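Local coordinates for protein putative endoribonuclease (Klebsiella pneumoniae, PDB 3LYB) that is a putative endoribonuclease of the L-PSP (YjgF-like) family and probably acts on RNA, although its substrate is not established, at residues G37-G42 with M133-T138; S27-V32 with L77-R82; N41-V46 with E52-T57; I95-Y100 with P108-V113; A15-R18 with F23-L26. All coordinates share one frame; numbering follows the deposited sequence.

Contact 1 of 5, residues G37-G42 with M133-T138; sequences GTIVNG and MLPDAT. With CA (calcium ion), chain F.
Ile39 meets Pro135 and Thr138, and tracing its side chain outward from the backbone shows how one branched residue can join two loops. CB of Ile39 lies 4.1 Å from OG1 of Thr138. The methyl CG2, set anti to the backbone N by a chi1 of -54°, comes closer to the same hydroxyl, with CG2 of Ile39 3.5 Å from OG1 of Thr138. The other branch climbs past Asp136, where CG1 of Ile39 stays 4.4 Å from the carboxylate oxygen OD2. At its end CD1 of Ile39 touches CG of Pro135 at 3.5 Å, the end of the isoleucine meeting the CG corner of the proline ring. The Thr138 hydroxyl is held within its own loop: it donates to OD1 of Asp136 on the syn side of the carboxylate, and the same OD1 takes the backbone N of Thr138, an Asx turn. Two donors thus share one oxygen, and the hydroxyl that meets CG2 of Ile39 is one of them. The peptide bond before Pro135 is cis, a kink in the bend that carries the proline ring toward Ile39. Farther along 37-42, OD1 of Asn41 binds a calcium ion on the side away from 133-138. Gln72 of helix 60-85 ties the loops together through carbonyls of Val40 and Thr138, while Phe60 of a neighbouring subunit packs on Pro135, and Met133 continues the sheet into another subunit by antiparallel pairing.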
# COMPACT_ATOMS: atom_id res chain seq x y z
N GLY B 37 -6.27 26.03 -21.91
CA GLY B 37 -5.55 25.58 -20.72
C GLY B 37 -6.04 24.18 -20.34
O GLY B 37 -5.71 23.67 -19.27
N THR B 38 -6.82 23.58 -21.24
CA THR B 38 -7.38 22.25 -21.04
C THR B 38 -6.32 21.16 -21.26
O THR B 38 -5.49 21.27 -22.18
CB THR B 38 -8.56 21.95 -22.01
OG1 THR B 38 -9.16 23.16 -22.49
CG2 THR B 38 -9.63 21.04 -21.33
N ILE B 39 -6.35 20.14 -20.40
CA ILE B 39 -5.66 18.89 -20.61
C ILE B 39 -6.53 18.06 -21.54
O ILE B 39 -7.71 17.88 -21.27
CB ILE B 39 -5.51 18.05 -19.29
CG1 ILE B 39 -4.86 18.85 -18.15
CG2 ILE B 39 -4.78 16.73 -19.55
CD1 ILE B 39 -3.53 19.54 -18.51
N VAL B 40 -5.93 17.55 -22.61
CA VAL B 40 -6.59 16.66 -23.55
C VAL B 40 -7.00 15.36 -22.87
O VAL B 40 -6.16 14.69 -22.29
CB VAL B 40 -5.65 16.36 -24.73
CG1 VAL B 40 -6.28 15.35 -25.67
CG2 VAL B 40 -5.32 17.65 -25.46
N ASN B 41 -8.27 15.00 -22.93
CA ASN B 41 -8.73 13.84 -22.14
C ASN B 41 -9.41 12.69 -22.88
O ASN B 41 -9.76 11.68 -22.29
CB ASN B 41 -9.54 14.28 -20.90
CG ASN B 41 -10.78 15.10 -21.24
OD1 ASN B 41 -10.77 16.00 -22.11
ND2 ASN B 41 -11.86 14.83 -20.52
N GLY B 42 -9.56 12.83 -24.19
CA GLY B 42 -10.18 11.79 -24.98
C GLY B 42 -10.43 12.27 -26.38
O GLY B 42 -10.02 13.38 -26.74
N MSE B 133 3.96 13.73 -14.84
CA MSE B 133 4.39 14.92 -15.58
C MSE B 133 3.52 16.10 -15.19
O MSE B 133 2.48 15.93 -14.57
CB MSE B 133 4.33 14.70 -17.09
CG MSE B 133 5.34 13.70 -17.61
SE MSE B 133 4.85 11.83 -17.40
CE MSE B 133 3.55 11.61 -18.81
N LEU B 134 3.98 17.30 -15.52
CA LEU B 134 3.23 18.53 -15.31
C LEU B 134 2.05 18.56 -16.27
O LEU B 134 2.13 17.99 -17.36
CB LEU B 134 4.10 19.74 -15.59
CG LEU B 134 5.10 20.15 -14.52
CD1 LEU B 134 5.99 21.29 -15.10
CD2 LEU B 134 4.43 20.57 -13.21
N PRO B 135 0.96 19.24 -15.88
CA PRO B 135 0.73 19.94 -14.64
C PRO B 135 0.05 19.11 -13.58
O PRO B 135 -0.09 19.58 -12.47
CB PRO B 135 -0.26 21.04 -15.06
CG PRO B 135 -1.10 20.39 -16.07
CD PRO B 135 -0.17 19.43 -16.82
N ASP B 136 -0.43 17.91 -13.94
CA ASP B 136 -1.04 16.95 -13.01
C ASP B 136 -0.98 15.49 -13.54
O ASP B 136 -0.50 15.23 -14.67
CB ASP B 136 -2.47 17.37 -12.64
CG ASP B 136 -3.51 17.02 -13.72
OD1 ASP B 136 -3.41 15.97 -14.41
OD2 ASP B 136 -4.50 17.80 -13.86
N ALA B 137 -1.48 14.57 -12.71
CA ALA B 137 -1.45 13.14 -12.98
C ALA B 137 -2.27 12.67 -14.16
O ALA B 137 -2.05 11.58 -14.63
CB ALA B 137 -1.80 12.31 -11.71
N THR B 138 -3.21 13.47 -14.65
CA THR B 138 -3.97 13.08 -15.86
C THR B 138 -3.15 13.13 -17.19
O THR B 138 -3.64 12.69 -18.26
CB THR B 138 -5.29 13.93 -16.06
OG1 THR B 138 -4.95 15.28 -16.33
CG2 THR B 138 -6.20 13.86 -14.82
CA CA F . -11.78 18.14 -22.70

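Contact 2 of 5, residues S27-V32 with L77-R82; sequences SGIIPV and LESIRR
Ile29 is unusual in carrying its segment's whole share of the contact, dividing its two branches between consecutive residues of the helix, Ser79 and Ile80. The methyl CG2 rests against the methylene of the serine, with CG2 of Ile29 3.8 Å from CB of Ser79. The longer branch crosses the second isoleucine obliquely, and CD1 of Ile29 comes within 4.1 Å of CG1 of Ile80. A chi1 of -81° puts CG1 of Ile29 anti to the carbonyl carbon and CG2 anti to the backbone N, and this splits the branches to either partner. Ser79 meets Ile29 mainly through CB, and its OG is hydrogen-bonded to the carbonyl O of Tyr75, one turn back along the helix. Away from the contact, Glu78 holds Arg81 and Arg82 in a salt-bridge network. Arg82 grips it side-on: NE and NH2 of Arg82 both reach OE2 of Glu78 at 2.8 Å on its anti side, in bent bonds; NE of Arg81 reaches OE1 of Glu78 at 2.9 Å. Beyond Ile29 the chain makes an inverse gamma turn centred on Pro31, closed by N of Val32 on the carbonyl O of Ile30. The segment 27-32 runs on from strand 23-26, pairing its Ile29 backbone with Val143 of strand 141-148, and helix 60-85 lies against that strand through Ile80, which packs on Val143 and Ala145.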
# COMPACT_ATOMS: atom_id res chain seq x y z
N SER B 27 11.45 22.04 -25.87
CA SER B 27 10.99 21.70 -24.54
C SER B 27 10.13 20.45 -24.63
O SER B 27 9.46 20.24 -25.65
CB SER B 27 10.16 22.84 -24.00
OG SER B 27 11.00 23.93 -23.69
N GLY B 28 10.14 19.62 -23.58
CA GLY B 28 9.23 18.46 -23.49
C GLY B 28 7.81 18.96 -23.66
O GLY B 28 7.42 19.97 -23.09
N ILE B 29 7.04 18.28 -24.49
CA ILE B 29 5.68 18.76 -24.77
C ILE B 29 4.61 17.86 -24.14
O ILE B 29 4.73 16.65 -24.12
CB ILE B 29 5.45 19.01 -26.29
CG1 ILE B 29 6.03 20.39 -26.64
CG2 ILE B 29 3.94 18.98 -26.66
CD1 ILE B 29 6.35 20.58 -28.11
N ILE B 30 3.59 18.49 -23.58
CA ILE B 30 2.49 17.79 -22.97
C ILE B 30 1.16 18.13 -23.68
O ILE B 30 1.05 19.15 -24.34
CB ILE B 30 2.40 18.12 -21.46
CG1 ILE B 30 2.65 19.60 -21.23
CG2 ILE B 30 3.43 17.30 -20.67
CD1 ILE B 30 1.85 20.15 -20.05
N PRO B 31 0.13 17.26 -23.54
CA PRO B 31 -1.12 17.50 -24.27
C PRO B 31 -2.04 18.55 -23.63
O PRO B 31 -3.12 18.21 -23.15
CB PRO B 31 -1.78 16.14 -24.25
CG PRO B 31 -1.30 15.53 -22.97
CD PRO B 31 0.09 16.02 -22.75
N VAL B 32 -1.61 19.81 -23.62
CA VAL B 32 -2.44 20.88 -23.13
C VAL B 32 -2.80 21.83 -24.25
O VAL B 32 -1.97 22.11 -25.14
CB VAL B 32 -1.76 21.71 -22.02
CG1 VAL B 32 -1.28 20.81 -20.89
CG2 VAL B 32 -0.62 22.58 -22.59
N LEU B 77 2.30 14.83 -30.50
CA LEU B 77 3.05 14.61 -31.73
C LEU B 77 2.78 15.69 -32.78
O LEU B 77 3.72 16.21 -33.38
CB LEU B 77 2.77 13.22 -32.27
CG LEU B 77 3.48 12.12 -31.48
CD1 LEU B 77 3.07 10.74 -31.97
CD2 LEU B 77 5.00 12.26 -31.53
N GLU B 78 1.51 16.05 -32.94
CA GLU B 78 1.12 17.15 -33.83
C GLU B 78 1.68 18.50 -33.37
O GLU B 78 2.03 19.33 -34.21
CB GLU B 78 -0.40 17.19 -34.00
CG GLU B 78 -0.96 18.37 -34.83
CD GLU B 78 -0.65 18.30 -36.34
OE1 GLU B 78 -0.18 17.24 -36.83
OE2 GLU B 78 -0.90 19.32 -37.04
N SER B 79 1.76 18.72 -32.06
CA SER B 79 2.41 19.93 -31.54
C SER B 79 3.84 20.00 -32.01
O SER B 79 4.31 21.04 -32.46
CB SER B 79 2.39 19.95 -30.01
OG SER B 79 1.08 20.11 -29.52
N ILE B 80 4.54 18.87 -31.91
CA ILE B 80 5.92 18.79 -32.33
C ILE B 80 5.96 19.18 -33.78
O ILE B 80 6.66 20.11 -34.12
CB ILE B 80 6.55 17.40 -32.03
CG1 ILE B 80 6.86 17.29 -30.54
CG2 ILE B 80 7.83 17.20 -32.82
CD1 ILE B 80 7.09 15.87 -30.04
N ARG B 81 5.16 18.52 -34.60
CA ARG B 81 5.08 18.88 -36.02
C ARG B 81 4.90 20.38 -36.22
O ARG B 81 5.74 21.01 -36.84
CB ARG B 81 3.99 18.11 -36.74
CG ARG B 81 4.23 18.00 -38.24
CD ARG B 81 3.12 17.18 -38.96
NE ARG B 81 1.79 17.80 -38.93
CZ ARG B 81 1.51 19.05 -39.33
NH1 ARG B 81 2.47 19.86 -39.76
NH2 ARG B 81 0.27 19.50 -39.27
N ARG B 82 3.84 20.96 -35.66
CA ARG B 82 3.60 22.38 -35.86
C ARG B 82 4.73 23.28 -35.40
O ARG B 82 5.03 24.29 -36.04
CB ARG B 82 2.28 22.82 -35.24
CG ARG B 82 1.14 22.69 -36.21
CD ARG B 82 -0.19 22.89 -35.54
NE ARG B 82 -1.14 21.89 -36.04
CZ ARG B 82 -2.41 21.79 -35.66
NH1 ARG B 82 -2.93 22.63 -34.77
NH2 ARG B 82 -3.16 20.82 -36.17

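Contact 3 of 5, residues N41-V46 with E52-T57. With CA (calcium ion), chain F.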
# COMPACT_ATOMS: atom_id res chain seq x y z
N ASN B 41 -8.27 15.00 -22.93
CA ASN B 41 -8.73 13.84 -22.14
C ASN B 41 -9.41 12.69 -22.88
O ASN B 41 -9.76 11.68 -22.29
CB ASN B 41 -9.54 14.28 -20.90
CG ASN B 41 -10.78 15.10 -21.24
OD1 ASN B 41 -10.77 16.00 -22.11
ND2 ASN B 41 -11.86 14.83 -20.52
N GLY B 42 -9.56 12.83 -24.19
CA GLY B 42 -10.18 11.79 -24.98
C GLY B 42 -10.43 12.27 -26.38
O GLY B 42 -10.02 13.38 -26.74
N PHE B 43 -11.11 11.43 -27.17
CA PHE B 43 -11.41 11.69 -28.59
C PHE B 43 -12.08 13.03 -28.91
O PHE B 43 -11.76 13.68 -29.91
CB PHE B 43 -12.25 10.57 -29.18
CG PHE B 43 -11.48 9.33 -29.43
CD1 PHE B 43 -10.25 9.37 -30.09
CD2 PHE B 43 -11.98 8.09 -29.03
CE1 PHE B 43 -9.54 8.21 -30.35
CE2 PHE B 43 -11.26 6.92 -29.27
CZ PHE B 43 -10.03 6.99 -29.94
N GLN B 44 -13.00 13.43 -28.04
CA GLN B 44 -13.72 14.68 -28.19
C GLN B 44 -12.80 15.90 -28.30
O GLN B 44 -13.21 16.95 -28.79
CB GLN B 44 -14.75 14.86 -27.06
CG GLN B 44 -15.82 13.72 -27.00
CD GLN B 44 -16.73 13.65 -28.25
OE1 GLN B 44 -17.20 14.68 -28.75
NE2 GLN B 44 -16.98 12.43 -28.74
N ASP B 45 -11.54 15.76 -27.90
CA ASP B 45 -10.60 16.88 -28.02
C ASP B 45 -9.77 16.88 -29.31
O ASP B 45 -8.89 17.71 -29.49
CB ASP B 45 -9.68 16.97 -26.79
CG ASP B 45 -10.45 17.26 -25.51
OD1 ASP B 45 -11.22 18.27 -25.45
OD2 ASP B 45 -10.26 16.49 -24.54
N VAL B 46 -10.05 15.95 -30.21
CA VAL B 46 -9.32 15.91 -31.45
C VAL B 46 -10.22 15.99 -32.69
O VAL B 46 -11.40 15.61 -32.64
CB VAL B 46 -8.35 14.69 -31.56
CG1 VAL B 46 -7.40 14.61 -30.33
CG2 VAL B 46 -9.11 13.36 -31.78
N GLU B 52 -10.92 8.31 -36.11
CA GLU B 52 -10.90 6.95 -36.71
C GLU B 52 -9.50 6.69 -37.27
O GLU B 52 -9.08 5.56 -37.40
CB GLU B 52 -12.12 6.60 -37.63
CG GLU B 52 -12.26 5.11 -38.22
CD GLU B 52 -12.47 3.93 -37.20
OE1 GLU B 52 -13.64 3.58 -36.87
OE2 GLU B 52 -11.45 3.29 -36.80
N LEU B 53 -8.73 7.75 -37.45
CA LEU B 53 -7.31 7.62 -37.78
C LEU B 53 -6.43 7.17 -36.59
O LEU B 53 -5.33 6.65 -36.80
CB LEU B 53 -6.77 8.93 -38.35
CG LEU B 53 -5.33 8.97 -38.84
CD1 LEU B 53 -5.14 8.03 -40.01
CD2 LEU B 53 -4.98 10.37 -39.23
N LEU B 54 -6.90 7.39 -35.36
CA LEU B 54 -6.21 6.85 -34.18
C LEU B 54 -6.76 5.46 -33.84
O LEU B 54 -6.21 4.78 -32.98
CB LEU B 54 -6.28 7.80 -32.98
CG LEU B 54 -5.80 9.25 -33.18
CD1 LEU B 54 -6.18 10.18 -32.01
CD2 LEU B 54 -4.31 9.36 -33.55
N GLY B 55 -7.81 5.04 -34.52
CA GLY B 55 -8.33 3.70 -34.33
C GLY B 55 -9.58 3.65 -33.46
O GLY B 55 -9.89 2.61 -32.88
N ALA B 56 -10.29 4.77 -33.36
CA ALA B 56 -11.58 4.78 -32.66
C ALA B 56 -12.51 3.72 -33.27
O ALA B 56 -12.50 3.50 -34.49
CB ALA B 56 -12.19 6.15 -32.72
N THR B 57 -13.31 3.06 -32.44
CA THR B 57 -14.15 1.96 -32.93
C THR B 57 -15.62 2.33 -32.95
O THR B 57 -16.42 1.66 -33.59
CB THR B 57 -13.99 0.69 -32.08
OG1 THR B 57 -14.36 1.00 -30.73
CG2 THR B 57 -12.55 0.18 -32.12
CA CA F . -11.78 18.14 -22.70
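Phe43 opens a short 3-10 turn, and Ala56, which it meets, lies in the Schellman motif that ends helix 48-54; the contact thus joins two tight turns. In the first, N of Asp45 bonds to the carbonyl O of Gly42 and N of Val46 to that of Phe43, the i to i+3 pattern of such a turn. In the second, Gly55, with a phi of 102°, is the C-prime residue: N of Ala56 returns to the carbonyl O of Arg51, and N of Gly55 makes a weak bond to that of Glu52. The reversal turns the methyl of Ala56 toward the Phe43 ring. It lies over one face, offset toward the rim, with CB of Ala56 3.9 Å from the ring centroid of Phe43, a CH-pi contact. Leu54 approaches the same ring differently, at its edge and near its plane, with CB of Leu54 4.2 Å from CE1 of Phe43. Its tip turns instead to Val46, whose CG2 is 4.3 Å from CD1 of Leu54. Trp74 of helix 60-85 packs on both Val46 and Leu54, and Leu70 on the phenylalanine, so the cluster is buried against helix 60-85. The outer end of the turn is polar. Asp45 binds the calcium ion that Asn41 also binds, through OD1 at 2.8 Å from the metal, while its OD2 accepts N of Asn41 at 3.0 Å in a nearly straight bond of 176°.

Contact 4 of 5, residues I95-Y100 with P108-V113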
# COMPACT_ATOMS: atom_id res chain seq x y z
N ILE B 95 15.13 14.01 -35.24
CA ILE B 95 15.89 12.76 -35.18
C ILE B 95 15.88 12.01 -33.83
O ILE B 95 16.14 10.80 -33.77
CB ILE B 95 17.37 12.94 -35.60
CG1 ILE B 95 18.01 14.04 -34.75
CG2 ILE B 95 17.48 13.24 -37.10
CD1 ILE B 95 19.29 13.63 -34.14
N LYS B 96 15.61 12.73 -32.74
CA LYS B 96 15.64 12.14 -31.41
C LYS B 96 14.33 12.44 -30.71
O LYS B 96 13.84 13.57 -30.73
CB LYS B 96 16.81 12.71 -30.61
CG LYS B 96 17.17 12.01 -29.30
CD LYS B 96 17.84 13.02 -28.36
CE LYS B 96 18.91 12.41 -27.48
NZ LYS B 96 18.33 11.40 -26.57
N LEU B 97 13.73 11.41 -30.13
CA LEU B 97 12.60 11.62 -29.21
C LEU B 97 12.88 10.99 -27.86
O LEU B 97 13.36 9.85 -27.78
CB LEU B 97 11.31 11.04 -29.78
CG LEU B 97 10.73 11.63 -31.07
CD1 LEU B 97 9.43 10.94 -31.30
CD2 LEU B 97 10.53 13.14 -31.03
N VAL B 98 12.61 11.74 -26.79
CA VAL B 98 12.55 11.15 -25.45
C VAL B 98 11.08 11.12 -25.01
O VAL B 98 10.43 12.16 -24.93
CB VAL B 98 13.51 11.83 -24.41
CG1 VAL B 98 13.44 11.10 -23.09
CG2 VAL B 98 14.94 11.81 -24.90
N GLN B 99 10.56 9.91 -24.77
CA GLN B 99 9.16 9.73 -24.45
C GLN B 99 8.92 9.19 -23.04
O GLN B 99 9.40 8.12 -22.68
CB GLN B 99 8.51 8.82 -25.48
CG GLN B 99 8.52 9.40 -26.90
CD GLN B 99 9.01 8.40 -27.92
OE1 GLN B 99 8.44 8.28 -28.98
NE2 GLN B 99 10.09 7.68 -27.60
N TYR B 100 8.14 9.94 -22.26
CA TYR B 100 7.89 9.68 -20.86
C TYR B 100 6.44 9.25 -20.64
O TYR B 100 5.52 9.98 -21.00
CB TYR B 100 8.14 10.96 -20.08
CG TYR B 100 9.56 11.49 -20.14
CD1 TYR B 100 10.56 10.91 -19.37
CD2 TYR B 100 9.89 12.58 -20.95
CE1 TYR B 100 11.86 11.38 -19.40
CE2 TYR B 100 11.19 13.08 -20.99
CZ TYR B 100 12.17 12.48 -20.19
OH TYR B 100 13.48 12.93 -20.19
N PRO B 108 1.76 0.43 -26.87
CA PRO B 108 1.14 0.07 -28.15
C PRO B 108 0.25 1.17 -28.74
O PRO B 108 0.21 1.33 -29.95
CB PRO B 108 0.28 -1.14 -27.77
CG PRO B 108 1.04 -1.78 -26.64
CD PRO B 108 1.64 -0.65 -25.87
N TYR B 109 -0.46 1.91 -27.90
CA TYR B 109 -1.29 3.01 -28.39
C TYR B 109 -0.43 4.13 -28.94
O TYR B 109 -0.69 4.65 -30.04
CB TYR B 109 -2.18 3.57 -27.29
CG TYR B 109 -3.22 2.61 -26.80
CD1 TYR B 109 -3.06 1.96 -25.58
CD2 TYR B 109 -4.35 2.35 -27.55
CE1 TYR B 109 -4.03 1.07 -25.10
CE2 TYR B 109 -5.32 1.47 -27.09
CZ TYR B 109 -5.15 0.83 -25.86
OH TYR B 109 -6.11 -0.03 -25.42
N TYR B 110 0.57 4.52 -28.19
CA TYR B 110 1.44 5.59 -28.61
C TYR B 110 2.17 5.24 -29.94
O TYR B 110 2.27 6.05 -30.86
CB TYR B 110 2.46 5.90 -27.50
CG TYR B 110 3.51 6.85 -27.96
CD1 TYR B 110 3.26 8.23 -27.98
CD2 TYR B 110 4.74 6.37 -28.42
CE1 TYR B 110 4.22 9.12 -28.44
CE2 TYR B 110 5.71 7.25 -28.87
CZ TYR B 110 5.44 8.61 -28.89
OH TYR B 110 6.39 9.46 -29.32
N SER B 111 2.69 4.01 -29.98
CA SER B 111 3.37 3.46 -31.13
C SER B 111 2.49 3.48 -32.39
O SER B 111 2.97 3.78 -33.46
CB SER B 111 3.84 2.04 -30.82
OG SER B 111 4.41 1.43 -31.96
N ARG B 112 1.20 3.16 -32.26
CA ARG B 112 0.28 3.26 -33.39
C ARG B 112 0.36 4.70 -33.92
O ARG B 112 0.65 4.92 -35.10
CB ARG B 112 -1.16 2.88 -32.99
CG ARG B 112 -2.27 3.36 -33.95
CD ARG B 112 -3.70 3.08 -33.42
NE ARG B 112 -3.94 1.66 -33.15
CZ ARG B 112 -4.92 1.17 -32.38
NH1 ARG B 112 -5.81 1.95 -31.80
NH2 ARG B 112 -5.01 -0.14 -32.22
N VAL B 113 0.16 5.66 -33.03
CA VAL B 113 0.15 7.07 -33.39
C VAL B 113 1.48 7.55 -33.98
O VAL B 113 1.49 8.31 -34.96
CB VAL B 113 -0.24 7.94 -32.19
CG1 VAL B 113 -0.36 9.40 -32.57
CG2 VAL B 113 -1.56 7.46 -31.62
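Tyr110 and Gln99 make the close part of this contact, the phenol donating its OH hydrogen to OE1 of the amide. The modelled OH of Tyr110 to OE1 of Gln99 separation, 2.4 Å, is very short, and at this resolution its exact length carries little weight. The oxygen lies at the edge of the ring, near its plane, while the amide itself stands almost square to the ring, the two planes 84° apart. A chi1 of 171° extends the tyrosine straight from the helix across to the strand, and a bend at chi2 of Gln99 turns the amide to receive it. The other end of that amide is held too: NE2 bonds to OG of Ser125 and the carbonyl O of Thr126 on strand 124-129, so both ends of the amide have partners. The looser side is Leu97, whose CD1 merely grazes the phenol at 3.9 Å from OH of Tyr110. Neither side faces solvent; Ile141, Val143 and Ser73 close round the ring, and Phe101 meets it edge-to-face. Strand 94-101, helix 107-115 and strand 124-129 form a beta-alpha-beta unit, and a buried polar bond here joins its helix to the sheet within the YjgF-like fold.

Contact 5 of 5, residues A15-R18 with F23-L26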
# COMPACT_ATOMS: atom_id res chain seq x y z
N ALA B 15 11.27 28.18 -22.89
CA ALA B 15 11.31 28.53 -24.31
C ALA B 15 10.79 27.35 -25.15
O ALA B 15 11.33 26.24 -25.08
CB ALA B 15 12.75 28.89 -24.71
N ALA B 16 9.74 27.59 -25.94
CA ALA B 16 9.14 26.54 -26.76
C ALA B 16 10.22 25.71 -27.48
O ALA B 16 10.30 24.49 -27.29
CB ALA B 16 8.11 27.11 -27.75
N TRP B 17 11.04 26.40 -28.28
CA TRP B 17 12.24 25.82 -28.92
C TRP B 17 13.45 26.76 -28.87
O TRP B 17 13.36 27.90 -28.44
CB TRP B 17 11.98 25.38 -30.36
CG TRP B 17 11.42 26.44 -31.27
CD1 TRP B 17 10.10 26.82 -31.39
CD2 TRP B 17 12.14 27.23 -32.23
NE1 TRP B 17 9.97 27.79 -32.35
CE2 TRP B 17 11.20 28.07 -32.88
CE3 TRP B 17 13.49 27.32 -32.59
CZ2 TRP B 17 11.57 28.98 -33.87
CZ3 TRP B 17 13.85 28.23 -33.59
CH2 TRP B 17 12.90 29.05 -34.21
N ARG B 18 14.59 26.24 -29.31
CA ARG B 18 15.86 26.95 -29.27
C ARG B 18 16.82 26.34 -30.28
O ARG B 18 16.91 25.11 -30.37
CB ARG B 18 16.48 26.86 -27.87
CG ARG B 18 17.75 27.65 -27.69
CD ARG B 18 17.43 29.12 -27.49
NE ARG B 18 16.84 29.35 -26.18
CZ ARG B 18 17.53 29.75 -25.11
NH1 ARG B 18 18.84 29.96 -25.22
NH2 ARG B 18 16.92 29.94 -23.95
N PHE B 23 21.24 22.49 -34.75
CA PHE B 23 20.28 21.78 -33.92
C PHE B 23 19.20 22.69 -33.38
O PHE B 23 19.44 23.86 -33.07
CB PHE B 23 20.99 21.11 -32.74
CG PHE B 23 21.71 19.86 -33.09
CD1 PHE B 23 21.03 18.65 -33.20
CD2 PHE B 23 23.10 19.86 -33.28
CE1 PHE B 23 21.70 17.47 -33.50
CE2 PHE B 23 23.78 18.69 -33.57
CZ PHE B 23 23.08 17.49 -33.69
N ILE B 24 18.01 22.13 -33.24
CA ILE B 24 16.92 22.78 -32.58
C ILE B 24 16.42 21.85 -31.49
O ILE B 24 16.11 20.68 -31.75
CB ILE B 24 15.81 23.09 -33.56
CG1 ILE B 24 16.32 24.10 -34.58
CG2 ILE B 24 14.55 23.60 -32.83
CD1 ILE B 24 15.69 23.94 -35.92
N PHE B 25 16.35 22.39 -30.27
CA PHE B 25 15.90 21.64 -29.11
C PHE B 25 14.51 22.09 -28.70
O PHE B 25 14.28 23.27 -28.51
CB PHE B 25 16.87 21.84 -27.96
CG PHE B 25 18.23 21.30 -28.23
CD1 PHE B 25 19.20 22.07 -28.88
CD2 PHE B 25 18.56 20.00 -27.85
CE1 PHE B 25 20.47 21.56 -29.14
CE2 PHE B 25 19.83 19.48 -28.10
CZ PHE B 25 20.79 20.26 -28.75
N LEU B 26 13.58 21.14 -28.58
CA LEU B 26 12.26 21.46 -28.05
C LEU B 26 12.20 21.20 -26.57
O LEU B 26 12.84 20.29 -26.06
CB LEU B 26 11.15 20.68 -28.77
CG LEU B 26 10.61 21.30 -30.05
CD1 LEU B 26 11.63 21.15 -31.14
CD2 LEU B 26 9.33 20.67 -30.49
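Trp17 and Ile24 run alongside each other in the same direction, with CE3 of the Trp17 indole 3.9 Å from CG2 of Ile24. The tryptophan adopts a chi1 of 55°, which wedges CG between its own backbone N and carbonyl carbon and brings the benzo edge of the indole beside Ile24. Its NE1 makes a weak hydrogen bond to OG of Ser86. Leu26 shares this face, its CG 4.3 Å from CB of Trp17. These residues belong to a beta hairpin of strands 17-20 and 23-26, antiparallel, in which Trp17 and Leu26 form a non-hydrogen-bonded pair and Arg18 and Phe25 a hydrogen-bonded one. In the latter, N of Phe25 reaches the carbonyl O of Arg18 at 2.8 Å, whereas the return bond from N of Arg18 to the carbonyl O of Phe25 is weak. On the face of Arg18 and Phe25, the arginine starts out extended, CG opposite its own N at a chi1 of -176°, then curls at chi2 and chi3, so that the guanidinium leads away from Phe25 and NH2 makes a weak bond to the carbonyl O of Pro122 in a neighbouring subunit. The Phe25 ring turns an edge to the carbonyl O of Arg18, 4.1 Å from CD1 of Phe25.

Overall arrangement
Contact 2 lies nearest the chain's centre and contact 4 next, while contacts 1, 3 and 5 sit farther out, yet contacts 3 and 4 are the fully buried pair. Helix 60-85 is common ground: it forms one half of contact 2 and packs against the other four. The sheet is reached directly by contacts 4 and 5, which do not touch. Chemistry follows place. Contacts 1, 2 and 3 join their segments through apolar side chains, contact 4 through a buried side-chain hydrogen bond, and contact 5 through backbone pairing with apolar side chains beside it. Contacts 1 and 3 share Asn41 and a calcium ion; contact 2 joins contact 1 by the backbone bond from Val40 to Pro31, and contact 5 through Ser27.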